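Local coordinates for amidohydrolase family protein (Acinetobacter baumannii, PDB 4I6K) that probably hydrolyses 2-pyrone-4,6-dicarboxylic acid, as a member of the amidohydrolase family, and holds a citrate in its pocket in this crystal, at residues 72-77 / 99-104; 122-127 / 153-158; 129-134 / 163-168. All blocks are in the same frame, centred on the assembly; numbering follows the deposited sequence.

Contact 1 (72-77 / 99-104)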
loop_
_atom_site.group_PDB
_atom_site.type_symbol
_atom_site.label_atom_id
_atom_site.label_comp_id
_atom_site.label_asym_id
_atom_site.label_seq_id
_atom_site.Cartn_x
_atom_site.Cartn_y
_atom_site.Cartn_z
ATOM N N LEU A 72 6.223 2.180 6.210
ATOM C CA LEU A 72 6.762 0.856 5.938
ATOM C C LEU A 72 5.656 -0.190 5.867
ATOM O O LEU A 72 4.749 -0.216 6.702
ATOM C CB LEU A 72 7.779 0.481 7.006
ATOM C CG LEU A 72 9.041 1.322 6.890
ATOM C CD1 LEU A 72 10.094 0.850 7.865
ATOM C CD2 LEU A 72 9.527 1.245 5.454
ATOM N N VAL A 73 5.740 -1.052 4.862
ATOM C CA VAL A 73 4.744 -2.092 4.659
ATOM C C VAL A 73 5.433 -3.452 4.711
ATOM O O VAL A 73 6.525 -3.616 4.164
ATOM C CB VAL A 73 4.037 -1.902 3.307
ATOM C CG1 VAL A 73 3.199 -3.108 2.962
ATOM C CG2 VAL A 73 3.191 -0.652 3.332
ATOM N N GLN A 74 4.814 -4.416 5.387
ATOM C CA GLN A 74 5.390 -5.759 5.512
ATOM C C GLN A 74 5.394 -6.473 4.163
ATOM O O GLN A 74 4.354 -6.575 3.519
ATOM C CB GLN A 74 4.589 -6.589 6.527
ATOM C CG GLN A 74 4.888 -8.103 6.506
ATOM C CD GLN A 74 6.144 -8.440 7.278
ATOM O OE1 GLN A 74 6.953 -7.564 7.550
ATOM N NE2 GLN A 74 6.308 -9.702 7.649
ATOM N N PRO A 75 6.563 -6.988 3.742
ATOM C CA PRO A 75 6.709 -7.635 2.444
ATOM C C PRO A 75 6.170 -9.055 2.422
ATOM O O PRO A 75 6.252 -9.768 3.413
ATOM C CB PRO A 75 8.225 -7.654 2.221
ATOM C CG PRO A 75 8.823 -6.847 3.337
ATOM C CD PRO A 75 7.848 -6.872 4.447
ATOM N N SER A 76 5.617 -9.447 1.280
ATOM C CA SER A 76 5.099 -10.793 1.073
ATOM C C SER A 76 6.085 -11.889 1.463
ATOM O O SER A 76 5.718 -12.850 2.141
ATOM C CB SER A 76 4.715 -10.983 -0.395
ATOM O OG SER A 76 5.814 -10.670 -1.233
ATOM N N PHE A 77 7.338 -11.750 1.042
ATOM C CA PHE A 77 8.317 -12.818 1.256
ATOM C C PHE A 77 8.747 -12.966 2.700
ATOM O O PHE A 77 9.430 -13.933 3.044
ATOM C CB PHE A 77 9.541 -12.636 0.360
ATOM C CG PHE A 77 10.150 -11.282 0.443
ATOM C CD1 PHE A 77 11.078 -10.988 1.437
ATOM C CD2 PHE A 77 9.798 -10.294 -0.470
ATOM C CE1 PHE A 77 11.657 -9.728 1.521
ATOM C CE2 PHE A 77 10.356 -9.036 -0.391
ATOM C CZ PHE A 77 11.285 -8.747 0.605
ATOM N N ILE A 99 2.586 -1.063 8.308
ATOM C CA ILE A 99 1.449 -1.930 8.019
ATOM C C ILE A 99 1.969 -3.345 8.166
ATOM O O ILE A 99 2.892 -3.738 7.466
ATOM C CB ILE A 99 0.928 -1.739 6.568
ATOM C CG1 ILE A 99 0.436 -0.309 6.352
ATOM C CG2 ILE A 99 -0.171 -2.765 6.223
ATOM C CD1 ILE A 99 -0.728 0.062 7.211
ATOM N N ALA A 100 1.385 -4.102 9.081
ATOM C CA ALA A 100 1.865 -5.445 9.374
ATOM C C ALA A 100 1.101 -6.479 8.573
ATOM O O ALA A 100 0.094 -6.167 7.918
ATOM C CB ALA A 100 1.743 -5.754 10.886
ATOM N N VAL A 101 1.600 -7.710 8.626
ATOM C CA VAL A 101 0.889 -8.868 8.108
ATOM C C VAL A 101 0.819 -9.862 9.256
ATOM O O VAL A 101 1.829 -10.136 9.910
ATOM C CB VAL A 101 1.611 -9.466 6.894
ATOM C CG1 VAL A 101 0.917 -10.746 6.398
ATOM C CG2 VAL A 101 1.679 -8.414 5.778
ATOM N N VAL A 102 -0.385 -10.364 9.521
ATOM C CA VAL A 102 -0.635 -11.232 10.665
ATOM C C VAL A 102 -1.639 -12.294 10.293
ATOM O O VAL A 102 -2.430 -12.099 9.388
ATOM C CB VAL A 102 -1.233 -10.438 11.835
ATOM C CG1 VAL A 102 -0.271 -9.360 12.306
ATOM C CG2 VAL A 102 -2.548 -9.824 11.408
ATOM N N GLN A 103 -1.593 -13.428 10.986
ATOM C CA GLN A 103 -2.633 -14.456 10.892
ATOM C C GLN A 103 -3.964 -13.841 11.299
ATOM O O GLN A 103 -4.010 -13.096 12.272
ATOM C CB GLN A 103 -2.316 -15.594 11.864
ATOM C CG GLN A 103 -0.995 -16.290 11.611
ATOM C CD GLN A 103 -1.023 -17.101 10.333
ATOM O OE1 GLN A 103 -1.900 -16.915 9.490
ATOM N NE2 GLN A 103 -0.065 -18.010 10.183
ATOM N N HIS A 104 -5.051 -14.154 10.595
ATOM C CA HIS A 104 -6.340 -13.606 10.999
ATOM C C HIS A 104 -6.787 -14.161 12.355
ATOM O O HIS A 104 -7.784 -13.709 12.920
ATOM C CB HIS A 104 -7.418 -13.802 9.935
ATOM C CG HIS A 104 -7.833 -15.226 9.735
ATOM N ND1 HIS A 104 -7.286 -16.031 8.757
ATOM C CD2 HIS A 104 -8.757 -15.984 10.371
ATOM C CE1 HIS A 104 -7.846 -17.227 8.811
ATOM N NE2 HIS A 104 -8.740 -17.225 9.782
#
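Val73 and Ile99 form a parallel beta bridge where strands 69-73 and 96-100 end, in a buried part of the chain. Two backbone hydrogen bonds hold Ile99: Ile99 N donates to Leu72 O at 2.8 Å, and Ile99 O accepts from Gln74 N at 2.9 Å. The side chains of Val73 and Ile99 lie side by side and point the same way from the sheet, with Val73 CG2 4.1 Å from Ile99 CB. With CG1 of Val73 anti to the backbone N (chi1 169°), CG2 is left beside that N and faces Ile99.

Beyond the bridge the strands give way to loop, and the contact passes to Gln74 and Val101. These two side chains cross at about a right angle, with Gln74 CG 3.3 Å from Val101 CG2. The Gln74 chain bends at chi2 (81°), and its NE2 is hydrogen-bonded to Gly79 O and Asn81 O in the following loop. A bound citrate, probably from the crystallisation liquor, lies about 6 Å from the Val73 side chain at the nearest atoms and is hydrogen-bonded to Ser76 OG. Helix 83-91 links the two strands, and the arrangement is that of a beta-alpha-beta unit in the TIM-barrel-like fold of amidohydrolases.

Contact 2 (122-127 / 153-158)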
loop_
_atom_site.group_PDB
_atom_site.type_symbol
_atom_site.label_atom_id
_atom_site.label_comp_id
_atom_site.label_asym_id
_atom_site.label_seq_id
_atom_site.Cartn_x
_atom_site.Cartn_y
_atom_site.Cartn_z
ATOM N N VAL A 122 -3.259 -3.474 8.588
ATOM C CA VAL A 122 -2.760 -4.772 8.179
ATOM C C VAL A 122 -2.969 -4.883 6.673
ATOM O O VAL A 122 -3.803 -4.174 6.112
ATOM C CB VAL A 122 -3.520 -5.914 8.879
ATOM C CG1 VAL A 122 -3.181 -5.946 10.353
ATOM C CG2 VAL A 122 -5.020 -5.742 8.683
ATOM N N ARG A 123 -2.231 -5.778 6.024
ATOM C CA ARG A 123 -2.266 -5.873 4.570
ATOM C C ARG A 123 -2.685 -7.256 4.095
ATOM O O ARG A 123 -2.182 -8.270 4.578
ATOM C CB ARG A 123 -0.891 -5.541 4.003
ATOM C CG ARG A 123 -0.842 -5.335 2.497
ATOM C CD ARG A 123 0.592 -5.025 2.075
ATOM N NE ARG A 123 0.674 -4.482 0.723
ATOM C CZ ARG A 123 1.627 -4.796 -0.149
ATOM N NH1 ARG A 123 1.623 -4.245 -1.356
ATOM N NH2 ARG A 123 2.569 -5.675 0.179
ATOM N N LEU A 124 -3.614 -7.280 3.147
ATOM C CA LEU A 124 -3.974 -8.501 2.434
ATOM C C LEU A 124 -3.272 -8.488 1.084
ATOM O O LEU A 124 -3.766 -7.887 0.130
ATOM C CB LEU A 124 -5.487 -8.571 2.225
ATOM C CG LEU A 124 -6.339 -9.072 3.389
ATOM C CD1 LEU A 124 -7.765 -8.539 3.273
ATOM C CD2 LEU A 124 -6.333 -10.593 3.429
ATOM N N ASN A 125 -2.106 -9.125 1.016
ATOM C CA ASN A 125 -1.349 -9.192 -0.223
ATOM C C ASN A 125 -1.633 -10.526 -0.865
ATOM O O ASN A 125 -1.057 -11.535 -0.487
ATOM C CB ASN A 125 0.144 -9.033 0.048
ATOM C CG ASN A 125 0.946 -8.855 -1.221
ATOM O OD1 ASN A 125 0.402 -8.912 -2.327
ATOM N ND2 ASN A 125 2.246 -8.628 -1.070
ATOM N N LEU A 126 -2.537 -10.524 -1.837
ATOM C CA LEU A 126 -3.111 -11.771 -2.330
ATOM C C LEU A 126 -2.579 -12.219 -3.673
ATOM O O LEU A 126 -3.101 -13.160 -4.254
ATOM C CB LEU A 126 -4.635 -11.673 -2.394
ATOM C CG LEU A 126 -5.297 -11.435 -1.039
ATOM C CD1 LEU A 126 -6.790 -11.314 -1.239
ATOM C CD2 LEU A 126 -4.944 -12.550 -0.069
ATOM N N PHE A 127 -1.546 -11.559 -4.174
ATOM C CA PHE A 127 -0.947 -12.025 -5.405
ATOM C C PHE A 127 -0.361 -13.416 -5.220
ATOM O O PHE A 127 0.282 -13.694 -4.201
ATOM C CB PHE A 127 0.089 -11.040 -5.925
ATOM C CG PHE A 127 -0.503 -9.961 -6.763
ATOM C CD1 PHE A 127 -0.611 -10.118 -8.136
ATOM C CD2 PHE A 127 -1.000 -8.805 -6.179
ATOM C CE1 PHE A 127 -1.187 -9.121 -8.921
ATOM C CE2 PHE A 127 -1.568 -7.806 -6.953
ATOM C CZ PHE A 127 -1.661 -7.962 -8.329
ATOM N N VAL A 153 -7.315 -1.291 6.629
ATOM C CA VAL A 153 -7.048 -2.528 5.895
ATOM C C VAL A 153 -6.534 -2.216 4.479
ATOM O O VAL A 153 -7.248 -1.626 3.665
ATOM C CB VAL A 153 -8.293 -3.441 5.815
ATOM C CG1 VAL A 153 -8.032 -4.629 4.904
ATOM C CG2 VAL A 153 -8.702 -3.913 7.203
ATOM N N GLU A 154 -5.290 -2.618 4.209
ATOM C CA GLU A 154 -4.619 -2.375 2.929
ATOM C C GLU A 154 -4.707 -3.606 2.030
ATOM O O GLU A 154 -4.474 -4.734 2.479
ATOM C CB GLU A 154 -3.148 -1.999 3.173
ATOM C CG GLU A 154 -2.355 -1.598 1.923
ATOM C CD GLU A 154 -0.878 -1.301 2.225
ATOM O OE1 GLU A 154 -0.420 -1.552 3.365
ATOM O OE2 GLU A 154 -0.173 -0.811 1.318
ATOM N N LEU A 155 -5.049 -3.395 0.760
ATOM C CA LEU A 155 -5.145 -4.504 -0.193
ATOM C C LEU A 155 -4.120 -4.386 -1.309
ATOM O O LEU A 155 -3.940 -3.323 -1.907
ATOM C CB LEU A 155 -6.542 -4.585 -0.825
ATOM C CG LEU A 155 -7.735 -4.453 0.125
ATOM C CD1 LEU A 155 -9.067 -4.576 -0.626
ATOM C CD2 LEU A 155 -7.628 -5.472 1.245
ATOM N N HIS A 156 -3.447 -5.491 -1.582
ATOM C CA HIS A 156 -2.699 -5.611 -2.804
ATOM C C HIS A 156 -3.234 -6.850 -3.492
ATOM O O HIS A 156 -3.075 -7.957 -2.989
ATOM C CB HIS A 156 -1.212 -5.738 -2.530
ATOM C CG HIS A 156 -0.383 -5.717 -3.772
ATOM N ND1 HIS A 156 0.578 -6.669 -4.048
ATOM C CD2 HIS A 156 -0.396 -4.876 -4.834
ATOM C CE1 HIS A 156 1.134 -6.400 -5.215
ATOM N NE2 HIS A 156 0.563 -5.316 -5.712
ATOM N N ALA A 157 -3.893 -6.652 -4.630
ATOM C CA ALA A 157 -4.636 -7.726 -5.253
ATOM C C ALA A 157 -5.100 -7.351 -6.651
ATOM O O ALA A 157 -5.259 -6.172 -6.966
ATOM C CB ALA A 157 -5.830 -8.101 -4.388
ATOM N N PRO A 158 -5.323 -8.367 -7.498
ATOM C CA PRO A 158 -5.820 -8.165 -8.848
ATOM C C PRO A 158 -7.295 -7.777 -8.834
ATOM O O PRO A 158 -8.042 -8.195 -7.936
ATOM C CB PRO A 158 -5.654 -9.546 -9.484
ATOM C CG PRO A 158 -5.772 -10.503 -8.311
ATOM C CD PRO A 158 -5.061 -9.790 -7.204
#
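The imidazole of His156 has the CD2-CE2 side of Phe127 over one face, with Phe127 CE2 3.4 Å above the plane near its centre, and the Asn125 amide at its edge. These groups stand at the ends of neighbouring parallel strands in a beta-alpha-beta unit of the barrel, strands 119-125 and 152-156 joined through helix 137-148. The two rings are oblique, their planes 36° apart. Phe127 in turn carries Pro158 CD over one face, a CH-pi contact 4.1 Å from Pro158 CD to the Phe127 ring centroid. The guanidinium of Arg123 has His156 CB over one face and runs nearly parallel to the imidazole.

Four backbone hydrogen bonds knit the strands, among them Glu154 N to Val122 O and Leu126 N to His156 O. Arg123, Asn125, Glu154 and His156 share one face of the sheet. Leu124 and Leu155 lie on the other, with Leu124 CD1 3.7 Å from Leu155 CD2.

Arg123 is extended from CG to NE, which carries its guanidinium past Glu154 to His156. Its salt bridge to Glu154 is long, 3.8 Å from Arg123 NE to Glu154 OE2. The stronger partners are Asp179 for Arg123 and Lys210 for Glu154. Arg123 NH1 and Asn125 ND2 are both hydrogen-bonded to the citrate. His156 ND1 donates to Asn125 OD1 at 2.8 Å, nearly in the ring plane but 49° out of the carbonyl plane of the amide.

Contact 3 (129-134 / 163-168); sequences LNLPAL and VQLLPQ
The loop between strand 119-125 and helix 137-148 lays two leucines, Leu131 and Leu134, against helix 159-169 on the outer side of the sheet. The contact is made by side chains, and it is largely apolar. Leu165 of the helix receives both leucines. The side chains of Leu131 and Leu165 slide past each other in opposite directions. Leu131 CD1 meets the CG and CD1 side of Leu165, at 4.0 Å from Leu165 CG. Leu131 reaches the helix with CG anti to its backbone nitrogen (chi1 -167°). Leu134 CD1 instead meets Leu165 CD2 at 3.5 Å, which is tight for two methyl carbons.

Gln164 and Gln168, one turn apart, also face the loop. The Gln168 chain crosses Leu134 obliquely and brings its amide NE2 against the leucine, 3.3 Å from Leu134 CB. The meeting is one of packing between a polar end and an aliphatic carbon. Gln164 lies beside Leu131, but their closest approach is doubtful in the model.

Leu134 and Leu165 are buried, whereas Gln164 is exposed, so the contact runs from the interior out to solvent. Leu126, just after strand 119-125, touches Leu165 from the sheet side. Trp139 of helix 137-148 packs on Pro132 and Leu134, and Tyr161 of helix 159-169 packs on Leu131.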
loop_
_atom_site.group_PDB
_atom_site.type_symbol
_atom_site.label_atom_id
_atom_site.label_comp_id
_atom_site.label_asym_id
_atom_site.label_seq_id
_atom_site.Cartn_x
_atom_site.Cartn_y
_atom_site.Cartn_z
ATOM N N LEU A 129 -1.877 -15.993 -4.557
ATOM C CA LEU A 129 -2.564 -16.693 -3.475
ATOM C C LEU A 129 -4.048 -16.847 -3.761
ATOM O O LEU A 129 -4.570 -16.281 -4.725
ATOM C CB LEU A 129 -2.374 -15.944 -2.158
ATOM C CG LEU A 129 -0.930 -15.847 -1.666
ATOM C CD1 LEU A 129 -0.845 -14.819 -0.565
ATOM C CD2 LEU A 129 -0.430 -17.204 -1.196
ATOM N N ASN A 130 -4.728 -17.617 -2.923
ATOM C CA ASN A 130 -6.160 -17.775 -3.085
ATOM C C ASN A 130 -6.873 -16.644 -2.384
ATOM O O ASN A 130 -6.376 -16.103 -1.397
ATOM C CB ASN A 130 -6.642 -19.109 -2.517
ATOM C CG ASN A 130 -6.128 -20.301 -3.304
ATOM O OD1 ASN A 130 -5.574 -21.234 -2.729
ATOM N ND2 ASN A 130 -6.309 -20.275 -4.622
ATOM N N LEU A 131 -8.040 -16.292 -2.910
ATOM C CA LEU A 131 -8.904 -15.286 -2.318
ATOM C C LEU A 131 -9.539 -15.862 -1.044
ATOM O O LEU A 131 -10.287 -16.823 -1.111
ATOM C CB LEU A 131 -9.984 -14.933 -3.340
ATOM C CG LEU A 131 -10.907 -13.721 -3.212
ATOM C CD1 LEU A 131 -10.183 -12.445 -3.638
ATOM C CD2 LEU A 131 -12.157 -13.951 -4.069
ATOM N N PRO A 132 -9.241 -15.284 0.131
ATOM C CA PRO A 132 -9.838 -15.885 1.320
ATOM C C PRO A 132 -11.316 -15.543 1.429
ATOM O O PRO A 132 -11.777 -14.576 0.828
ATOM C CB PRO A 132 -9.069 -15.225 2.474
ATOM C CG PRO A 132 -8.679 -13.887 1.950
ATOM C CD PRO A 132 -8.424 -14.096 0.452
ATOM N N ALA A 133 -12.055 -16.332 2.195
ATOM C CA ALA A 133 -13.445 -16.013 2.457
ATOM C C ALA A 133 -13.504 -15.134 3.693
ATOM O O ALA A 133 -13.089 -15.538 4.774
ATOM C CB ALA A 133 -14.259 -17.271 2.645
ATOM N N LEU A 134 -14.014 -13.922 3.528
ATOM C CA LEU A 134 -14.003 -12.950 4.614
ATOM C C LEU A 134 -15.260 -12.988 5.488
ATOM O O LEU A 134 -15.292 -12.385 6.572
ATOM C CB LEU A 134 -13.788 -11.554 4.043
ATOM C CG LEU A 134 -12.398 -11.334 3.460
ATOM C CD1 LEU A 134 -12.227 -9.884 3.039
ATOM C CD2 LEU A 134 -11.341 -11.736 4.464
ATOM N N VAL A 163 -12.848 -6.949 -6.712
ATOM C CA VAL A 163 -14.294 -6.920 -6.942
ATOM C C VAL A 163 -15.032 -7.806 -5.925
ATOM O O VAL A 163 -16.216 -7.599 -5.619
ATOM C CB VAL A 163 -14.636 -7.383 -8.362
ATOM C CG1 VAL A 163 -16.134 -7.605 -8.494
ATOM C CG2 VAL A 163 -14.130 -6.378 -9.398
ATOM N N GLN A 164 -14.294 -8.776 -5.397
ATOM C CA GLN A 164 -14.787 -9.761 -4.445
ATOM C C GLN A 164 -14.696 -9.268 -3.015
ATOM O O GLN A 164 -15.558 -9.551 -2.180
ATOM C CB GLN A 164 -13.873 -10.970 -4.526
ATOM C CG GLN A 164 -14.522 -12.237 -4.184
ATOM C CD GLN A 164 -15.190 -12.814 -5.379
ATOM O OE1 GLN A 164 -16.063 -12.183 -5.982
ATOM N NE2 GLN A 164 -14.778 -14.018 -5.754
ATOM N N LEU A 165 -13.613 -8.551 -2.733
ATOM C CA LEU A 165 -13.269 -8.153 -1.373
ATOM C C LEU A 165 -14.018 -6.928 -0.877
ATOM O O LEU A 165 -14.491 -6.898 0.260
ATOM C CB LEU A 165 -11.765 -7.900 -1.280
ATOM C CG LEU A 165 -10.905 -9.151 -1.466
ATOM C CD1 LEU A 165 -9.500 -8.776 -1.888
ATOM C CD2 LEU A 165 -10.906 -9.953 -0.176
ATOM N N LEU A 166 -14.112 -5.914 -1.724
ATOM C CA LEU A 166 -14.708 -4.655 -1.310
ATOM C C LEU A 166 -16.107 -4.854 -0.724
ATOM O O LEU A 166 -16.433 -4.280 0.323
ATOM C CB LEU A 166 -14.736 -3.651 -2.473
ATOM C CG LEU A 166 -13.398 -3.011 -2.895
ATOM C CD1 LEU A 166 -13.592 -1.610 -3.483
ATOM C CD2 LEU A 166 -12.440 -2.941 -1.728
ATOM N N PRO A 167 -16.947 -5.656 -1.399
ATOM C CA PRO A 167 -18.304 -5.870 -0.896
ATOM C C PRO A 167 -18.325 -6.388 0.537
ATOM O O PRO A 167 -19.156 -5.961 1.321
ATOM C CB PRO A 167 -18.871 -6.916 -1.861
ATOM C CG PRO A 167 -18.209 -6.609 -3.135
ATOM C CD PRO A 167 -16.780 -6.216 -2.752
ATOM N N GLN A 168 -17.417 -7.294 0.876
ATOM C CA GLN A 168 -17.319 -7.803 2.250
ATOM C C GLN A 168 -16.796 -6.756 3.234
ATOM O O GLN A 168 -17.265 -6.648 4.387
ATOM C CB GLN A 168 -16.439 -9.054 2.278
ATOM C CG GLN A 168 -17.242 -10.305 1.990
ATOM C CD GLN A 168 -16.491 -11.316 1.158
ATOM O OE1 GLN A 168 -17.095 -12.222 0.582
ATOM N NE2 GLN A 168 -15.170 -11.173 1.082
#

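In the fold
Contacts 1 and 2 are buried and belong to one parallel sheet. Strands 96-100 and 119-125 are neighbours in it, and Ala100 O and Arg123 N are probably hydrogen-bonded, 3.0 Å apart. Both contacts rest on backbone hydrogen bonds and reach toward the citrate, but contact 2 brings charged and aromatic groups, while contact 1 is mostly aliphatic at its bridge. Contact 3 is partly buried, farther from the chain centre, and is packing of loop leucines on a helix. Leu126 against Pro132 and Leu155 against Leu166 join contacts 2 and 3, and strand 152-156 of contact 2 is followed in the chain by helix 159-169 of contact 3. Contacts 1 and 3 do not touch.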